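Local coordinates for protein beta-N-acetylhexosaminidase (Arthrobacter aurescens, PDB 3RCN) that probably hydrolyses terminal non-reducing N-acetyl-D-hexosamine residues of N-acetyl-beta-D-hexosaminides, as a glycosyl hydrolase of family 20, at residues D409-A413 and V422-T427; D417-P421 and R466-A470; L204-A209 and V528-K532. All coordinates share one frame; numbering follows the deposited sequence. Where two conformers were deposited one is given.

Interaction 1 of 3, residues D409-A413 and V422-T427; sequences DHRQA and VGFVTT
Arg411 and Val422 join two arms of the long connection between barrel strands 397-400 and 449-456 of the TIM-barrel catalytic domain. Backbone bonds set the register: Arg411 N donates to Val422 O at 3.1 Å, and Thr426 N donates to Arg411 O at 2.9 Å. A water lying 2.9 Å from Asp409 O and 3.1 Å from Val422 N bridges the arms ahead of this pair. One side-chain bond is added. With CG placed between the backbone N and carbonyl carbon (chi1 67°) and the chain bent at chi2, Arg411 brings NE to within 2.7 Å of Gly423 O, above the carbonyl plane and with a bent N-H...O angle of 139°. Its NH2 is satisfied by Arg533 O. Thr427 OG1 caps helix 428-432 through Ala430 N. Packing contacts lie beside these bonds. Gly423 CA sits centrally over one face of the His410 imidazole in a CH-pi contact, while the Phe424 ring lies alongside, inclined to the imidazole. Val425 CG2 sits over one face of the Arg411 guanidinium, 3.6 Å from CZ.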
loop_
_atom_site.group_PDB
_atom_site.type_symbol
_atom_site.label_atom_id
_atom_site.label_comp_id
_atom_site.label_asym_id
_atom_site.label_seq_id
_atom_site.Cartn_x
_atom_site.Cartn_y
_atom_site.Cartn_z
ATOM N N ASP A 409 -12.174 -9.975 13.604
ATOM C CA ASP A 409 -11.140 -9.742 14.601
ATOM C C ASP A 409 -11.028 -10.961 15.529
ATOM O O ASP A 409 -10.065 -11.090 16.280
ATOM C CB ASP A 409 -11.393 -8.443 15.388
ATOM C CG ASP A 409 -12.789 -8.386 16.029
ATOM O OD1 ASP A 409 -12.876 -8.000 17.218
ATOM O OD2 ASP A 409 -13.802 -8.698 15.349
ATOM N N HIS A 410 -11.988 -11.878 15.446
ATOM C CA HIS A 410 -11.982 -13.047 16.324
ATOM C C HIS A 410 -11.046 -14.128 15.823
ATOM O O HIS A 410 -10.961 -14.373 14.620
ATOM C CB HIS A 410 -13.381 -13.649 16.501
ATOM C CG HIS A 410 -14.324 -12.781 17.266
ATOM N ND1 HIS A 410 -15.528 -13.243 17.751
ATOM C CD2 HIS A 410 -14.253 -11.474 17.615
ATOM C CE1 HIS A 410 -16.158 -12.259 18.363
ATOM N NE2 HIS A 410 -15.404 -11.175 18.296
ATOM N N ARG A 411 -10.399 -14.800 16.773
ATOM C CA ARG A 411 -9.415 -15.840 16.513
ATOM C C ARG A 411 -9.913 -16.940 15.579
ATOM O O ARG A 411 -11.060 -17.361 15.664
ATOM C CB ARG A 411 -8.977 -16.455 17.833
ATOM C CG ARG A 411 -10.055 -17.240 18.539
ATOM C CD ARG A 411 -9.944 -16.991 20.023
ATOM N NE ARG A 411 -11.045 -17.577 20.780
ATOM C CZ ARG A 411 -10.917 -18.617 21.594
ATOM N NH1 ARG A 411 -9.733 -19.192 21.756
ATOM N NH2 ARG A 411 -11.968 -19.072 22.251
ATOM N N GLN A 412 -9.030 -17.399 14.690
ATOM C CA GLN A 412 -9.388 -18.335 13.626
ATOM C C GLN A 412 -9.205 -19.788 14.024
ATOM O O GLN A 412 -9.524 -20.694 13.262
ATOM C CB GLN A 412 -8.572 -18.025 12.371
ATOM C CG GLN A 412 -8.701 -16.569 11.994
ATOM C CD GLN A 412 -8.079 -16.215 10.668
ATOM O OE1 GLN A 412 -8.245 -16.925 9.675
ATOM N NE2 GLN A 412 -7.367 -15.092 10.639
ATOM N N ALA A 413 -8.682 -20.013 15.219
ATOM C CA ALA A 413 -8.527 -21.373 15.712
ATOM C C ALA A 413 -8.427 -21.373 17.230
ATOM O O ALA A 413 -8.120 -20.351 17.834
ATOM C CB ALA A 413 -7.294 -22.023 15.088
ATOM N N VAL A 422 -8.836 -13.361 20.705
ATOM C CA VAL A 422 -9.971 -12.704 21.324
ATOM C C VAL A 422 -11.252 -13.192 20.666
ATOM O O VAL A 422 -11.239 -13.644 19.524
ATOM C CB VAL A 422 -9.913 -11.156 21.200
ATOM C CG1 VAL A 422 -8.773 -10.572 22.027
ATOM C CG2 VAL A 422 -9.827 -10.718 19.742
ATOM N N GLY A 423 -12.357 -13.104 21.390
ATOM C CA GLY A 423 -13.633 -13.502 20.846
ATOM C C GLY A 423 -13.746 -15.007 20.760
ATOM O O GLY A 423 -12.961 -15.738 21.361
ATOM N N PHE A 424 -14.759 -15.454 20.028
ATOM C CA PHE A 424 -15.031 -16.868 19.820
ATOM C C PHE A 424 -14.120 -17.448 18.751
ATOM O O PHE A 424 -13.612 -16.714 17.900
ATOM C CB PHE A 424 -16.492 -17.062 19.408
ATOM C CG PHE A 424 -17.461 -16.262 20.230
ATOM C CD1 PHE A 424 -17.647 -16.541 21.569
ATOM C CD2 PHE A 424 -18.177 -15.222 19.659
ATOM C CE1 PHE A 424 -18.529 -15.802 22.327
ATOM C CE2 PHE A 424 -19.067 -14.486 20.412
ATOM C CZ PHE A 424 -19.243 -14.778 21.747
ATOM N N VAL A 425 -13.916 -18.762 18.776
ATOM C CA VAL A 425 -13.205 -19.371 17.670
ATOM C C VAL A 425 -14.131 -19.285 16.475
ATOM O O VAL A 425 -15.222 -19.843 16.496
ATOM C CB VAL A 425 -12.906 -20.866 17.919
ATOM C CG1 VAL A 425 -12.266 -21.498 16.671
ATOM C CG2 VAL A 425 -12.015 -21.045 19.145
ATOM N N THR A 426 -13.678 -18.624 15.417
ATOM C CA THR A 426 -14.475 -18.524 14.208
ATOM C C THR A 426 -13.616 -18.992 13.050
ATOM O O THR A 426 -12.710 -18.276 12.600
ATOM C CB THR A 426 -14.846 -17.061 13.943
ATOM O OG1 THR A 426 -15.418 -16.476 15.125
ATOM C CG2 THR A 426 -15.802 -16.954 12.750
ATOM N N THR A 427 -13.950 -20.150 12.497
ATOM C CA THR A 427 -13.014 -20.788 11.590
ATOM C C THR A 427 -13.437 -20.585 10.152
ATOM O O THR A 427 -14.521 -20.066 9.873
ATOM C CB THR A 427 -12.930 -22.299 11.865
ATOM O OG1 THR A 427 -14.187 -22.909 11.548
ATOM C CG2 THR A 427 -12.605 -22.558 13.326
HETATM O O HOH W 1 -8.327 -12.859 17.739
#

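Interaction 2 of 3, residues D417-P421 and R466-A470; sequences DEPVP and RVQFA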
loop_
_atom_site.group_PDB
_atom_site.type_symbol
_atom_site.label_atom_id
_atom_site.label_comp_id
_atom_site.label_asym_id
_atom_site.label_seq_id
_atom_site.Cartn_x
_atom_site.Cartn_y
_atom_site.Cartn_z
ATOM N N ASP A 417 -1.409 -20.522 19.757
ATOM C CA ASP A 417 -0.564 -20.108 18.637
ATOM C C ASP A 417 -1.123 -19.005 17.732
ATOM O O ASP A 417 -0.392 -18.430 16.930
ATOM C CB ASP A 417 -0.109 -21.311 17.826
ATOM C CG ASP A 417 1.019 -22.059 18.508
ATOM O OD1 ASP A 417 2.196 -21.663 18.321
ATOM O OD2 ASP A 417 0.728 -23.024 19.252
ATOM N N GLU A 418 -2.403 -18.687 17.882
ATOM C CA GLU A 418 -2.997 -17.569 17.159
ATOM C C GLU A 418 -2.607 -16.250 17.845
ATOM O O GLU A 418 -2.584 -16.167 19.073
ATOM C CB GLU A 418 -4.527 -17.716 17.100
ATOM C CG GLU A 418 -5.035 -19.017 16.471
ATOM C CD GLU A 418 -4.508 -19.236 15.051
ATOM O OE1 GLU A 418 -4.608 -18.298 14.225
ATOM O OE2 GLU A 418 -3.987 -20.341 14.764
ATOM N N PRO A 419 -2.275 -15.221 17.053
ATOM C CA PRO A 419 -1.879 -13.900 17.574
ATOM C C PRO A 419 -3.004 -13.106 18.282
ATOM O O PRO A 419 -4.074 -12.960 17.715
ATOM C CB PRO A 419 -1.415 -13.151 16.312
ATOM C CG PRO A 419 -2.083 -13.855 15.174
ATOM C CD PRO A 419 -2.182 -15.295 15.584
ATOM N N VAL A 420 -2.729 -12.575 19.475
ATOM C CA VAL A 420 -3.701 -11.825 20.281
ATOM C C VAL A 420 -5.116 -12.400 20.194
ATOM O O VAL A 420 -6.020 -11.747 19.661
ATOM C CB VAL A 420 -3.748 -10.340 19.869
ATOM C CG1 VAL A 420 -4.395 -9.496 20.965
ATOM C CG2 VAL A 420 -2.348 -9.832 19.553
ATOM N N PRO A 421 -5.309 -13.633 20.693
ATOM C CA PRO A 421 -6.608 -14.302 20.555
ATOM C C PRO A 421 -7.721 -13.642 21.372
ATOM O O PRO A 421 -7.598 -13.461 22.584
ATOM C CB PRO A 421 -6.323 -15.699 21.092
ATOM C CG PRO A 421 -5.245 -15.490 22.088
ATOM C CD PRO A 421 -4.373 -14.411 21.519
ATOM N N ARG A 466 -1.539 -7.125 9.470
ATOM C CA ARG A 466 -2.365 -7.800 10.460
ATOM C C ARG A 466 -3.845 -7.806 10.038
ATOM O O ARG A 466 -4.558 -8.798 10.218
ATOM C CB ARG A 466 -2.167 -7.170 11.838
ATOM C CG ARG A 466 -0.802 -7.463 12.445
ATOM C CD ARG A 466 -0.938 -8.209 13.764
ATOM N NE ARG A 466 -1.707 -9.431 13.597
ATOM C CZ ARG A 466 -2.715 -9.812 14.381
ATOM N NH1 ARG A 466 -3.093 -9.077 15.422
ATOM N NH2 ARG A 466 -3.341 -10.949 14.126
ATOM N N VAL A 467 -4.303 -6.707 9.451
ATOM C CA VAL A 467 -5.660 -6.674 8.940
ATOM C C VAL A 467 -5.891 -7.744 7.867
ATOM O O VAL A 467 -6.954 -8.376 7.815
ATOM C CB VAL A 467 -6.024 -5.278 8.395
ATOM C CG1 VAL A 467 -7.260 -5.365 7.508
ATOM C CG2 VAL A 467 -6.228 -4.283 9.553
ATOM N N GLN A 468 -4.889 -7.961 7.018
ATOM C CA GLN A 468 -4.993 -8.972 5.959
ATOM C C GLN A 468 -5.053 -10.382 6.541
ATOM O O GLN A 468 -5.759 -11.265 6.041
ATOM C CB GLN A 468 -3.816 -8.853 4.989
ATOM C CG GLN A 468 -3.825 -7.565 4.195
ATOM C CD GLN A 468 -2.673 -7.484 3.230
ATOM O OE1 GLN A 468 -1.617 -8.081 3.455
ATOM N NE2 GLN A 468 -2.869 -6.757 2.136
ATOM N N PHE A 469 -4.292 -10.576 7.605
ATOM C CA PHE A 469 -4.239 -11.846 8.278
ATOM C C PHE A 469 -5.640 -12.126 8.849
ATOM O O PHE A 469 -6.173 -13.235 8.729
ATOM C CB PHE A 469 -3.170 -11.785 9.370
ATOM C CG PHE A 469 -3.099 -13.019 10.218
ATOM C CD1 PHE A 469 -3.910 -13.156 11.338
ATOM C CD2 PHE A 469 -2.226 -14.044 9.901
ATOM C CE1 PHE A 469 -3.851 -14.295 12.119
ATOM C CE2 PHE A 469 -2.164 -15.180 10.679
ATOM C CZ PHE A 469 -2.982 -15.306 11.787
ATOM N N ALA A 470 -6.236 -11.105 9.455
ATOM C CA ALA A 470 -7.550 -11.243 10.073
ATOM C C ALA A 470 -8.610 -11.501 9.019
ATOM O O ALA A 470 -9.438 -12.389 9.169
ATOM C CB ALA A 470 -7.900 -9.996 10.889
#
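Pro419 points its ring at two side chains one helical turn apart, Arg466 and Phe469. The C-gamma endo ring leads with CG, which stands 3.3 Å from Arg466 NH2 and 3.6 Å from Phe469 CE1; CD comes to 3.9 Å from Phe469 CZ, and the proline meets the phenyl ring obliquely. The Phe469 side chain is directed toward the proline, the two approaching from opposite directions. Bends at chi2 and chi3 of Arg466 bring its guanidinium beside Pro419, with Pro419 CB over one face and Phe469 CE1 at its edge. Arg466 was modelled in two conformers, which makes the exact guanidinium contacts less certain. The residues belong to a TIM barrel: helix 464-471 follows barrel strand 449-456, and Asp417-Pro421 is part of the loop leaving strand 397-400. No hydrogen bond crosses between the segments. Glu418 is folded, with CG beside the backbone N (chi1 -57°) and a second bend at chi2. This brings OE1 to the edge of the Phe469 ring, 4.2 Å from CZ, with carboxylate and ring planes 20° apart, while OE2 forms a salt bridge with Arg514. Beyond the proline, Val420 adopts a left-handed backbone conformation and sets CG2 4.3 Å from Arg466 NH1.

Interaction 3 of 3, residues L204-A209 and V528-K532; sequences LGSWRA and VEGWK. With SO4 (sulfate ion), chain G.
Gly205 and Ser206 meet Val528 and Glu529 in the close half of this contact. Ser206 N donates to Glu529 O at 2.8 Å, and Val528 CG1 packs 3.6 Å from Gly205 CA. A water bridges Leu204 O and Glu529 N beside this bond. The Ser206 hydroxyl, swung away from its own N (chi1 175°), accepts from Arg208 N at 3.2 Å; this ST turn opens the 3-10 turn 207-209. On the looser, solvent-facing side Arg208 crosses Trp531 obliquely. Arg208, extended from CG to NE, lays CD over the six-membered ring of Trp531, 3.5 Å from its centroid, as a CH-pi contact. Its CZ makes a cation-pi contact 4.8 Å from the centroid of the five-membered ring, with guanidinium and indole planes 24° apart. Trp207 covers one face of that guanidinium. Ala209 CB and Glu529 OE1 meet at 3.5 Å, and Lys532 NZ binds a sulfate, probably from the crystallisation liquor, through O1. The Arg208 side chain is about 10 Å from that of Glu316, the predicted proton donor. Leu204-Ala209 lies in the loop that follows strand 198-199 and precedes strand 217-218, whereas strand 531-532 runs parallel to strand 422-423.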
loop_
_atom_site.group_PDB
_atom_site.type_symbol
_atom_site.label_atom_id
_atom_site.label_comp_id
_atom_site.label_asym_id
_atom_site.label_seq_id
_atom_site.Cartn_x
_atom_site.Cartn_y
_atom_site.Cartn_z
ATOM N N LEU A 204 -1.785 -2.830 24.871
ATOM C CA LEU A 204 -1.140 -3.949 24.225
ATOM C C LEU A 204 -1.886 -5.225 24.604
ATOM O O LEU A 204 -1.799 -5.687 25.742
ATOM C CB LEU A 204 0.314 -4.025 24.693
ATOM C CG LEU A 204 1.108 -5.194 24.131
ATOM C CD1 LEU A 204 1.069 -5.128 22.606
ATOM C CD2 LEU A 204 2.531 -5.191 24.679
ATOM N N GLY A 205 -2.605 -5.807 23.648
ATOM C CA GLY A 205 -3.468 -6.935 23.948
ATOM C C GLY A 205 -4.805 -6.460 24.492
ATOM O O GLY A 205 -5.148 -5.286 24.345
ATOM N N SER A 206 -5.560 -7.368 25.108
ATOM C CA SER A 206 -6.822 -7.021 25.754
ATOM C C SER A 206 -6.600 -5.906 26.770
ATOM O O SER A 206 -5.582 -5.903 27.455
ATOM C CB SER A 206 -7.401 -8.248 26.468
ATOM O OG SER A 206 -8.577 -7.919 27.200
ATOM N N TRP A 207 -7.543 -4.965 26.872
ATOM C CA TRP A 207 -7.438 -3.903 27.887
ATOM C C TRP A 207 -7.384 -4.499 29.297
ATOM O O TRP A 207 -6.909 -3.864 30.242
ATOM C CB TRP A 207 -8.571 -2.862 27.771
ATOM C CG TRP A 207 -9.938 -3.431 28.036
ATOM C CD1 TRP A 207 -10.808 -3.926 27.112
ATOM C CD2 TRP A 207 -10.578 -3.577 29.308
ATOM N NE1 TRP A 207 -11.950 -4.376 27.726
ATOM C CE2 TRP A 207 -11.836 -4.172 29.076
ATOM C CE3 TRP A 207 -10.216 -3.254 30.622
ATOM C CZ2 TRP A 207 -12.733 -4.455 30.108
ATOM C CZ3 TRP A 207 -11.099 -3.540 31.646
ATOM C CH2 TRP A 207 -12.347 -4.137 31.383
ATOM N N ARG A 208 -7.846 -5.738 29.421
ATOM C CA ARG A 208 -7.876 -6.423 30.707
ATOM C C ARG A 208 -6.495 -6.767 31.257
ATOM O O ARG A 208 -6.360 -7.101 32.430
ATOM C CB ARG A 208 -8.749 -7.675 30.618
ATOM C CG ARG A 208 -10.227 -7.347 30.493
ATOM C CD ARG A 208 -11.064 -8.543 30.110
ATOM N NE ARG A 208 -12.376 -8.105 29.647
ATOM C CZ ARG A 208 -13.355 -7.711 30.457
ATOM N NH1 ARG A 208 -14.520 -7.323 29.948
ATOM N NH2 ARG A 208 -13.171 -7.700 31.775
ATOM N N ALA A 209 -5.473 -6.691 30.415
ATOM C CA ALA A 209 -4.116 -6.976 30.859
ATOM C C ALA A 209 -3.438 -5.699 31.351
ATOM O O ALA A 209 -2.351 -5.741 31.920
ATOM C CB ALA A 209 -3.307 -7.614 29.731
ATOM N N VAL A 528 1.502 -11.505 24.229
ATOM C CA VAL A 528 0.478 -10.480 24.113
ATOM C C VAL A 528 -0.851 -11.106 24.444
ATOM O O VAL A 528 -1.344 -11.952 23.707
ATOM C CB VAL A 528 0.444 -9.850 22.702
ATOM C CG1 VAL A 528 -0.671 -8.819 22.599
ATOM C CG2 VAL A 528 1.797 -9.213 22.368
ATOM N N GLU A 529 -1.409 -10.692 25.578
ATOM C CA GLU A 529 -2.597 -11.302 26.158
ATOM C C GLU A 529 -3.866 -10.956 25.404
ATOM O O GLU A 529 -4.143 -9.790 25.153
ATOM C CB GLU A 529 -2.748 -10.833 27.603
ATOM C CG GLU A 529 -2.529 -11.925 28.631
ATOM C CD GLU A 529 -2.362 -11.367 30.027
ATOM O OE1 GLU A 529 -3.387 -11.030 30.663
ATOM O OE2 GLU A 529 -1.200 -11.255 30.482
ATOM N N GLY A 530 -4.640 -11.974 25.052
ATOM C CA GLY A 530 -5.945 -11.761 24.459
ATOM C C GLY A 530 -7.032 -12.001 25.488
ATOM O O GLY A 530 -6.767 -12.028 26.695
ATOM N N TRP A 531 -8.269 -12.118 25.019
ATOM C CA TRP A 531 -9.378 -12.531 25.872
ATOM C C TRP A 531 -10.224 -13.587 25.154
ATOM O O TRP A 531 -10.945 -13.270 24.213
ATOM C CB TRP A 531 -10.225 -11.303 26.198
ATOM C CG TRP A 531 -11.179 -11.517 27.325
ATOM C CD1 TRP A 531 -12.545 -11.533 27.255
ATOM C CD2 TRP A 531 -10.843 -11.754 28.695
ATOM N NE1 TRP A 531 -13.073 -11.762 28.497
ATOM C CE2 TRP A 531 -12.051 -11.902 29.399
ATOM C CE3 TRP A 531 -9.637 -11.854 29.394
ATOM C CZ2 TRP A 531 -12.089 -12.143 30.770
ATOM C CZ3 TRP A 531 -9.678 -12.093 30.754
ATOM C CH2 TRP A 531 -10.897 -12.232 31.427
ATOM N N LYS A 532 -10.215 -14.816 25.655
ATOM C CA LYS A 532 -10.827 -15.924 24.928
ATOM C C LYS A 532 -12.271 -16.160 25.330
ATOM O O LYS A 532 -12.556 -16.455 26.487
ATOM C CB LYS A 532 -10.042 -17.215 25.145
ATOM C CG LYS A 532 -8.667 -17.254 24.534
ATOM C CD LYS A 532 -8.084 -18.649 24.675
ATOM C CE LYS A 532 -6.621 -18.677 24.214
ATOM N NZ LYS A 532 -5.993 -20.026 24.349
HETATM S S SO4 G . -9.177 -22.690 23.964
HETATM O O1 SO4 G . -7.817 -22.360 24.387
HETATM O O2 SO4 G . -9.307 -22.608 22.511
HETATM O O3 SO4 G . -9.487 -24.051 24.392
HETATM O O4 SO4 G . -10.121 -21.753 24.571
HETATM O O HOH W 2 -0.726 -7.960 26.684
#

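In the fold
Interactions 1 and 2 involve the loop after barrel strand 397-400; interaction 3 joins the loop 204-209 to strand 531-532 and the residues before it. Interaction 2 is the buried one, a proline packed on helix 464-471 without a bond between its segments. Interaction 1, partly buried, closes the loop on itself mainly through backbone hydrogen bonds, and Gln412 NE2 reaches Phe469 O of interaction 2. Interaction 3 is the most exposed and combines one backbone bond with cation-pi and CH-pi packing at the surface. Interactions 1 and 3 share a two-stranded parallel sheet, joined by a probable hydrogen bond between Gly423 N and Trp531 O. Val420 links interactions 2 and 3 by packing on Val528.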